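Local coordinates for protein cytidine deaminase (PDB 3DMO) that probably deaminates cytidine and 2'-deoxycytidine to uridine and 2'-deoxyuridine with a zinc-bound water, salvaging pyrimidines for UMP synthesis, at residues C59-R64 and G97-V102; P28-K33 and G48-N53; A36-N41 and T65-A70. One frame throughout, in Å; residues are numbered along the deposited sequence.

The three contacts form the zinc site, the predicted substrate pocket and the packing behind them. Contact 1 holds the metal itself, between the starts of helices 62-72 and 97-107. Contact 2, whose centre lies about 13 Å from that of contact 1, shapes the predicted substrate pocket; the side chain of Asn50 is about 5 Å from that of Cys61 and about 8 Å from the zinc. The two are tied where Asn60 O lies 2.8 Å from Val51 N, a probable hydrogen bond. Contact 3 packs helix 62-72 on the sheet behind the metal, and Thr65 OG1 connects it to both others, 2.9 Å from Asn60 ND2 and 2.9 Å from Cys49 O.

Contact 1 (C59-R64 and G97-V102); sequences CNCAER and GACRQV. With ZN (zinc ion), chain E.
Arg64, on helix 62-72, reaches Cys99, Ala98 and Val102 of helix 97-107, and its atoms can be followed outward one by one. From CB the chain runs to CG, which lies 3.9 Å from both Cys99 SG and Val102 CB. CD then rests against Val102 CG2 at 3.7 Å, the two side chains crossing at about a right angle. A bend at chi3 (-80°) turns the guanidinium back toward the metal. There NE donates to Cys99 SG over 3.5 Å, at 154° and tilted from the guanidinium plane, while NH2 donates to Cys61 SG over 3.3 Å, close to that plane. One face of the group has Ala98 CB over its centre; Asn60 OD1 lies above the opposite face, toward the rim. Two directed bonds and these flanking atoms should fix the guanidinium's rotation, and its positive charge probably offsets part of the negative charge expected on the zinc-bound sulfurs.

Both sulfurs bind zinc, each SG 2.4 Å from the metal. Cys96, just before helix 97-107 and the CxxC partner of Cys99, supplies the third sulfur and a water the fourth ligand, giving the three-cysteine site of the tetrameric cytidine deaminases. Cys61 occupies the N-cap of helix 62-72, and Cys99 lies in the first turn of the other helix, so both helix starts face the metal, which may help stabilise charge on the sulfurs.

Glu63, the predicted proton donor, folds beside Cys99: its chain bends at chi2 (91°), bringing CD to 3.6 Å from Cys99 SG. Its OE2 accepts a hydrogen bond of 2.7 Å from the zinc-bound water, which lies 2.1 Å from the metal. Elsewhere on helix 97-107, Gln101 OE1 accepts from Gly97 N of the second subunit.

Contact 2 (P28-K33 and G48-N53); sequences PYSNFK and GCNVEN
Tyr29 and Glu52, whose CA atoms are 7.0 Å apart, mark one end of the facing segments, and Lys33 with Asn50 the other. Residues 28-30 coil as a helix would, but lack its repeating hydrogen bonds, and the chain then turns through Asn31 (phi 56°); opposite, strand 45-49 runs out into an extended loop. No strand pairing joins the segments: three of the four bonds pair side chain with backbone, one side chain with side chain.

Glu52 reaches across, its chain extended beyond CG. OE2 accepts from two backbone amides: Tyr29 N at 3.0 Å, nearly in line with the C-O bond but bent at the hydrogen (136°), and Ser30 N at 2.9 Å, through the syn lone pair and straighter (168°). OE1 takes the Ser30 hydroxyl, OG lying 2.5 Å away and out of the carboxylate plane. That same OG accepts from Phe32 N at 3.0 Å, closing an ST turn in which the hydroxyl both donates and accepts.

Asn50 ND2 donates to Phe32 O over 2.8 Å, in the carbonyl plane though tilted from the plane of its own amide, and its OD1 accepts from Val34 N. The Tyr29 ring meets Glu52 CB at its edge and has Asn53 O above one face, toward the rim; its OH bonds Glu105 of the third subunit.

Asn50 ND2 and Glu52 OE1 both bond one hydroxyl of a diol, probably from crystallisation, consistent with their predicted place in the nucleoside pocket of a cytidine deaminase; Tyr56 of the fourth subunit, packed on Ser30 and Glu52, probably helps line that pocket.

Contact 3 (A36-N41 and T65-A70); sequences AALVTN and TALFSA
Leu38 of strand 34-40 and Ala66 of helix 62-72 bring the two backbones closest, their CA atoms 6.3 Å apart. The short axes come within 8.2 Å of each other and run at 36° between their N-to-C directions, so the helix runs roughly alongside the strand, in the same sense. The interface buries 214 Å² in all.

Apolar packing carries the contact. Leu38 supplies most of it: with CG anti to the backbone N (chi1 179°), its branched end is carried out over the helix. Of the two methyls, CD2 does most of the touching, lying 3.6 Å from Leu67 CD2 and 3.7 Å from Ala70 CB. CD1 also reaches Leu67 CD2, at 3.9 Å, and the two leucines cross at about a right angle. Leu67 comes in from the flank of the helix: its CB does not point at the strand, yet CD2 at the end of the chain gets there. Small residues complete the fit. Ala66 CB stands 4.2 Å from Leu38 CB and 4.4 Å from Ala36 CB, and these short side chains allow the close backbone approach.

Polar atoms enter through the backbones. Leu38 CD2 also packs against Ala66 O, at 3.7 Å, whose hydrogen-bonding need is met within the helix by Ala70 N. The strand's own backbone bonds run along the sheet to its two neighbours, Leu38 pairing with Phe46 and Ala37 with Ala84.

Beyond the pair, Leu67 continues onto Val102, Met103 and Leu106 of helix 97-107, while Leu14, Ala17 and Ala18 of helix 11-22 cover Ala37 on the other face of the strand. Helices on both faces of a mixed sheet make the alpha-beta-alpha sandwich of the cytidine deaminase fold, here with the zinc-site helix packed on strand 34-40 and its neighbour 80-87, where Ala70 touches Phe80.

Contact 1 (C59-R64 and G97-V102)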
# COMPACT_ATOMS: atom_id res chain seq x y z
N CYS A 59 -5.00 -1.15 -5.31
CA CYS A 59 -5.64 0.03 -5.91
C CYS A 59 -4.77 1.26 -5.71
O CYS A 59 -4.13 1.41 -4.66
CB CYS A 59 -7.02 0.28 -5.31
SG CYS A 59 -8.23 -1.03 -5.66
N ASN A 60 -4.74 2.13 -6.72
CA ASN A 60 -4.06 3.41 -6.61
C ASN A 60 -5.04 4.56 -6.82
O ASN A 60 -5.93 4.47 -7.66
CB ASN A 60 -2.93 3.52 -7.63
CG ASN A 60 -1.94 4.63 -7.30
OD1 ASN A 60 -1.31 4.62 -6.24
ND2 ASN A 60 -1.80 5.60 -8.21
N CYS A 61 -4.87 5.63 -6.04
CA CYS A 61 -5.73 6.80 -6.08
C CYS A 61 -5.33 7.78 -7.18
O CYS A 61 -4.17 7.83 -7.59
CB CYS A 61 -5.66 7.53 -4.75
SG CYS A 61 -6.38 6.63 -3.37
N ALA A 62 -6.32 8.57 -7.62
CA ALA A 62 -6.13 9.63 -8.62
C ALA A 62 -4.99 10.61 -8.32
O ALA A 62 -4.16 10.89 -9.18
CB ALA A 62 -7.44 10.40 -8.83
N GLU A 63 -4.95 11.12 -7.08
CA GLU A 63 -3.95 12.10 -6.66
C GLU A 63 -2.55 11.50 -6.87
O GLU A 63 -1.66 12.16 -7.42
CB GLU A 63 -4.12 12.45 -5.17
CG GLU A 63 -5.48 13.04 -4.76
CD GLU A 63 -6.50 11.99 -4.32
OE1 GLU A 63 -6.77 11.03 -5.07
OE2 GLU A 63 -7.06 12.12 -3.20
N ARG A 64 -2.38 10.26 -6.43
CA ARG A 64 -1.09 9.59 -6.54
C ARG A 64 -0.72 9.25 -7.98
O ARG A 64 0.44 9.40 -8.37
CB ARG A 64 -1.00 8.37 -5.62
CG ARG A 64 -0.82 8.77 -4.16
CD ARG A 64 -0.72 7.55 -3.28
NE ARG A 64 -2.04 6.99 -3.00
CZ ARG A 64 -2.26 5.76 -2.54
NH1 ARG A 64 -1.24 4.94 -2.28
NH2 ARG A 64 -3.50 5.36 -2.31
N GLY A 97 -5.77 9.48 3.54
CA GLY A 97 -4.53 9.69 4.30
C GLY A 97 -3.25 9.30 3.57
O GLY A 97 -2.21 9.98 3.69
N ALA A 98 -3.30 8.20 2.82
CA ALA A 98 -2.17 7.79 1.97
C ALA A 98 -1.83 8.87 0.94
O ALA A 98 -0.67 9.25 0.78
CB ALA A 98 -2.48 6.47 1.29
N CYS A 99 -2.85 9.37 0.24
CA CYS A 99 -2.66 10.47 -0.71
C CYS A 99 -2.11 11.74 -0.07
O CYS A 99 -1.28 12.41 -0.68
CB CYS A 99 -3.95 10.80 -1.46
SG CYS A 99 -4.34 9.59 -2.73
N ARG A 100 -2.57 12.05 1.14
CA ARG A 100 -2.07 13.20 1.90
C ARG A 100 -0.58 13.07 2.22
O ARG A 100 0.16 14.05 2.13
CB ARG A 100 -2.89 13.42 3.17
CG ARG A 100 -4.33 13.80 2.91
CD ARG A 100 -5.10 14.01 4.21
NE ARG A 100 -6.55 14.01 3.99
CZ ARG A 100 -7.45 14.56 4.80
NH1 ARG A 100 -7.09 15.19 5.93
NH2 ARG A 100 -8.74 14.47 4.49
N GLN A 101 -0.14 11.86 2.56
CA GLN A 101 1.27 11.60 2.87
C GLN A 101 2.16 11.76 1.64
O GLN A 101 3.26 12.34 1.71
CB GLN A 101 1.44 10.20 3.47
CG GLN A 101 2.82 9.92 4.07
CD GLN A 101 3.12 10.79 5.28
OE1 GLN A 101 2.37 10.80 6.25
NE2 GLN A 101 4.22 11.53 5.21
N VAL A 102 1.66 11.30 0.49
CA VAL A 102 2.38 11.43 -0.78
C VAL A 102 2.36 12.89 -1.27
O VAL A 102 3.38 13.42 -1.71
CB VAL A 102 1.83 10.47 -1.85
CG1 VAL A 102 2.45 10.74 -3.22
CG2 VAL A 102 2.08 9.02 -1.42
ZN ZN E . -6.20 8.44 -1.80
O HOH W 1 -7.84 9.79 -2.03

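Contact 2 (P28-K33 and G48-N53)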
# COMPACT_ATOMS: atom_id res chain seq x y z
N PRO A 28 -13.78 -0.76 -11.66
CA PRO A 28 -14.91 -1.68 -11.79
C PRO A 28 -15.30 -2.34 -10.47
O PRO A 28 -16.33 -3.01 -10.40
CB PRO A 28 -14.38 -2.73 -12.77
CG PRO A 28 -12.93 -2.78 -12.50
CD PRO A 28 -12.53 -1.36 -12.18
N TYR A 29 -14.49 -2.17 -9.43
CA TYR A 29 -14.77 -2.79 -8.13
C TYR A 29 -15.60 -1.89 -7.22
O TYR A 29 -16.63 -2.32 -6.70
CB TYR A 29 -13.48 -3.29 -7.45
CG TYR A 29 -12.70 -4.21 -8.36
CD1 TYR A 29 -11.63 -3.72 -9.11
CD2 TYR A 29 -13.07 -5.55 -8.53
CE1 TYR A 29 -10.93 -4.54 -9.97
CE2 TYR A 29 -12.37 -6.38 -9.40
CZ TYR A 29 -11.31 -5.86 -10.12
OH TYR A 29 -10.61 -6.67 -10.99
N SER A 30 -15.15 -0.65 -7.03
CA SER A 30 -15.90 0.33 -6.23
C SER A 30 -17.00 1.00 -7.04
O SER A 30 -18.01 1.45 -6.47
CB SER A 30 -14.97 1.40 -5.67
OG SER A 30 -14.46 2.24 -6.69
N ASN A 31 -16.81 1.07 -8.35
CA ASN A 31 -17.62 1.91 -9.23
C ASN A 31 -17.61 3.39 -8.80
O ASN A 31 -18.57 4.13 -9.04
CB ASN A 31 -19.05 1.37 -9.37
CG ASN A 31 -19.12 0.12 -10.20
OD1 ASN A 31 -18.67 0.09 -11.35
ND2 ASN A 31 -19.67 -0.94 -9.62
N PHE A 32 -16.53 3.79 -8.15
CA PHE A 32 -16.39 5.14 -7.64
C PHE A 32 -15.20 5.78 -8.34
O PHE A 32 -14.05 5.52 -7.99
CB PHE A 32 -16.16 5.10 -6.12
CG PHE A 32 -16.16 6.45 -5.46
CD1 PHE A 32 -17.35 7.11 -5.16
CD2 PHE A 32 -14.95 7.06 -5.11
CE1 PHE A 32 -17.35 8.36 -4.54
CE2 PHE A 32 -14.94 8.32 -4.49
CZ PHE A 32 -16.14 8.96 -4.20
N LYS A 33 -15.49 6.59 -9.36
CA LYS A 33 -14.46 7.22 -10.17
C LYS A 33 -13.97 8.52 -9.54
O LYS A 33 -14.77 9.35 -9.11
CB LYS A 33 -14.97 7.48 -11.58
CG LYS A 33 -15.29 6.21 -12.36
CD LYS A 33 -15.64 6.53 -13.80
CE LYS A 33 -15.84 5.25 -14.59
NZ LYS A 33 -16.21 5.50 -16.02
N GLY A 48 -4.69 12.45 -13.39
CA GLY A 48 -4.63 11.22 -12.62
C GLY A 48 -6.04 10.70 -12.41
O GLY A 48 -7.00 11.47 -12.36
N CYS A 49 -6.16 9.38 -12.32
CA CYS A 49 -7.43 8.76 -11.99
C CYS A 49 -7.14 7.56 -11.10
O CYS A 49 -5.99 7.08 -11.05
CB CYS A 49 -8.17 8.34 -13.27
SG CYS A 49 -7.25 7.17 -14.29
N ASN A 50 -8.15 7.08 -10.38
CA ASN A 50 -7.96 5.86 -9.61
C ASN A 50 -7.85 4.65 -10.54
O ASN A 50 -8.43 4.63 -11.63
CB ASN A 50 -9.00 5.68 -8.49
CG ASN A 50 -10.44 5.75 -8.98
OD1 ASN A 50 -10.76 6.49 -9.90
ND2 ASN A 50 -11.32 5.00 -8.31
N VAL A 51 -7.04 3.68 -10.13
CA VAL A 51 -6.80 2.47 -10.93
C VAL A 51 -6.89 1.32 -9.97
O VAL A 51 -6.01 1.14 -9.12
CB VAL A 51 -5.42 2.48 -11.63
CG1 VAL A 51 -5.23 1.20 -12.46
CG2 VAL A 51 -5.27 3.73 -12.52
N GLU A 52 -7.96 0.55 -10.10
CA GLU A 52 -8.26 -0.51 -9.15
C GLU A 52 -7.67 -1.87 -9.54
O GLU A 52 -7.18 -2.05 -10.66
CB GLU A 52 -9.77 -0.59 -8.89
CG GLU A 52 -10.30 0.70 -8.28
CD GLU A 52 -11.73 0.64 -7.77
OE1 GLU A 52 -12.07 1.49 -6.93
OE2 GLU A 52 -12.51 -0.23 -8.22
N ASN A 53 -7.69 -2.80 -8.59
CA ASN A 53 -7.18 -4.15 -8.78
C ASN A 53 -8.08 -5.10 -8.01
O ASN A 53 -8.67 -4.70 -7.00
CB ASN A 53 -5.75 -4.24 -8.26
CG ASN A 53 -5.05 -5.50 -8.71
OD1 ASN A 53 -5.17 -6.55 -8.07
ND2 ASN A 53 -4.29 -5.41 -9.81

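Contact 3 (A36-N41 and T65-A70)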
# COMPACT_ATOMS: atom_id res chain seq x y z
N ALA A 36 -8.00 13.64 -10.81
CA ALA A 36 -7.13 14.68 -10.29
C ALA A 36 -6.40 15.34 -11.43
O ALA A 36 -6.17 14.72 -12.47
CB ALA A 36 -6.14 14.11 -9.28
N ALA A 37 -6.07 16.60 -11.25
CA ALA A 37 -5.25 17.31 -12.23
C ALA A 37 -4.22 18.14 -11.50
O ALA A 37 -4.56 18.93 -10.62
CB ALA A 37 -6.10 18.17 -13.13
N LEU A 38 -2.97 17.95 -11.89
CA LEU A 38 -1.82 18.55 -11.23
C LEU A 38 -1.17 19.52 -12.20
O LEU A 38 -0.94 19.17 -13.36
CB LEU A 38 -0.83 17.42 -10.90
CG LEU A 38 0.50 17.67 -10.22
CD1 LEU A 38 0.31 18.20 -8.80
CD2 LEU A 38 1.28 16.36 -10.22
N VAL A 39 -0.90 20.74 -11.74
CA VAL A 39 -0.24 21.72 -12.60
C VAL A 39 1.12 22.04 -12.02
O VAL A 39 1.24 22.30 -10.83
CB VAL A 39 -1.10 23.01 -12.85
CG1 VAL A 39 -1.41 23.77 -11.55
CG2 VAL A 39 -0.41 23.91 -13.90
N THR A 40 2.14 22.00 -12.87
CA THR A 40 3.52 22.14 -12.43
C THR A 40 3.99 23.59 -12.42
O THR A 40 3.28 24.49 -12.88
CB THR A 40 4.47 21.32 -13.33
OG1 THR A 40 4.49 21.90 -14.64
CG2 THR A 40 4.01 19.87 -13.44
N ASN A 41 5.20 23.80 -11.92
CA ASN A 41 5.86 25.10 -11.94
C ASN A 41 5.93 25.78 -13.32
O ASN A 41 5.85 27.01 -13.41
CB ASN A 41 7.23 25.04 -11.24
CG ASN A 41 8.17 23.97 -11.83
OD1 ASN A 41 7.83 23.25 -12.77
ND2 ASN A 41 9.37 23.87 -11.25
N THR A 65 -1.71 8.83 -8.78
CA THR A 65 -1.51 8.60 -10.22
C THR A 65 -0.98 9.86 -10.92
O THR A 65 -0.00 9.78 -11.67
CB THR A 65 -2.81 8.12 -10.90
OG1 THR A 65 -3.16 6.83 -10.39
CG2 THR A 65 -2.62 8.02 -12.42
N ALA A 66 -1.61 11.00 -10.66
CA ALA A 66 -1.16 12.29 -11.23
C ALA A 66 0.27 12.64 -10.82
O ALA A 66 1.09 12.99 -11.66
CB ALA A 66 -2.12 13.42 -10.84
N LEU A 67 0.58 12.51 -9.53
CA LEU A 67 1.91 12.82 -9.03
C LEU A 67 2.99 11.86 -9.55
O LEU A 67 4.07 12.30 -9.93
CB LEU A 67 1.93 12.88 -7.51
CG LEU A 67 1.27 14.08 -6.82
CD1 LEU A 67 0.87 13.75 -5.37
CD2 LEU A 67 2.18 15.32 -6.86
N PHE A 68 2.70 10.56 -9.57
CA PHE A 68 3.67 9.58 -10.08
C PHE A 68 3.96 9.80 -11.57
O PHE A 68 5.10 9.64 -12.02
CB PHE A 68 3.22 8.13 -9.82
CG PHE A 68 3.04 7.78 -8.35
CD1 PHE A 68 2.13 6.78 -7.99
CD2 PHE A 68 3.76 8.43 -7.35
CE1 PHE A 68 1.94 6.43 -6.65
CE2 PHE A 68 3.58 8.09 -6.00
CZ PHE A 68 2.66 7.08 -5.66
N SER A 69 2.91 10.19 -12.32
CA SER A 69 3.05 10.50 -13.75
C SER A 69 3.95 11.71 -13.97
O SER A 69 4.83 11.69 -14.84
CB SER A 69 1.68 10.74 -14.38
OG SER A 69 1.00 9.52 -14.62
N ALA A 70 3.75 12.76 -13.19
CA ALA A 70 4.59 13.95 -13.26
C ALA A 70 6.05 13.63 -12.88
O ALA A 70 6.98 14.10 -13.53
CB ALA A 70 4.04 15.04 -12.38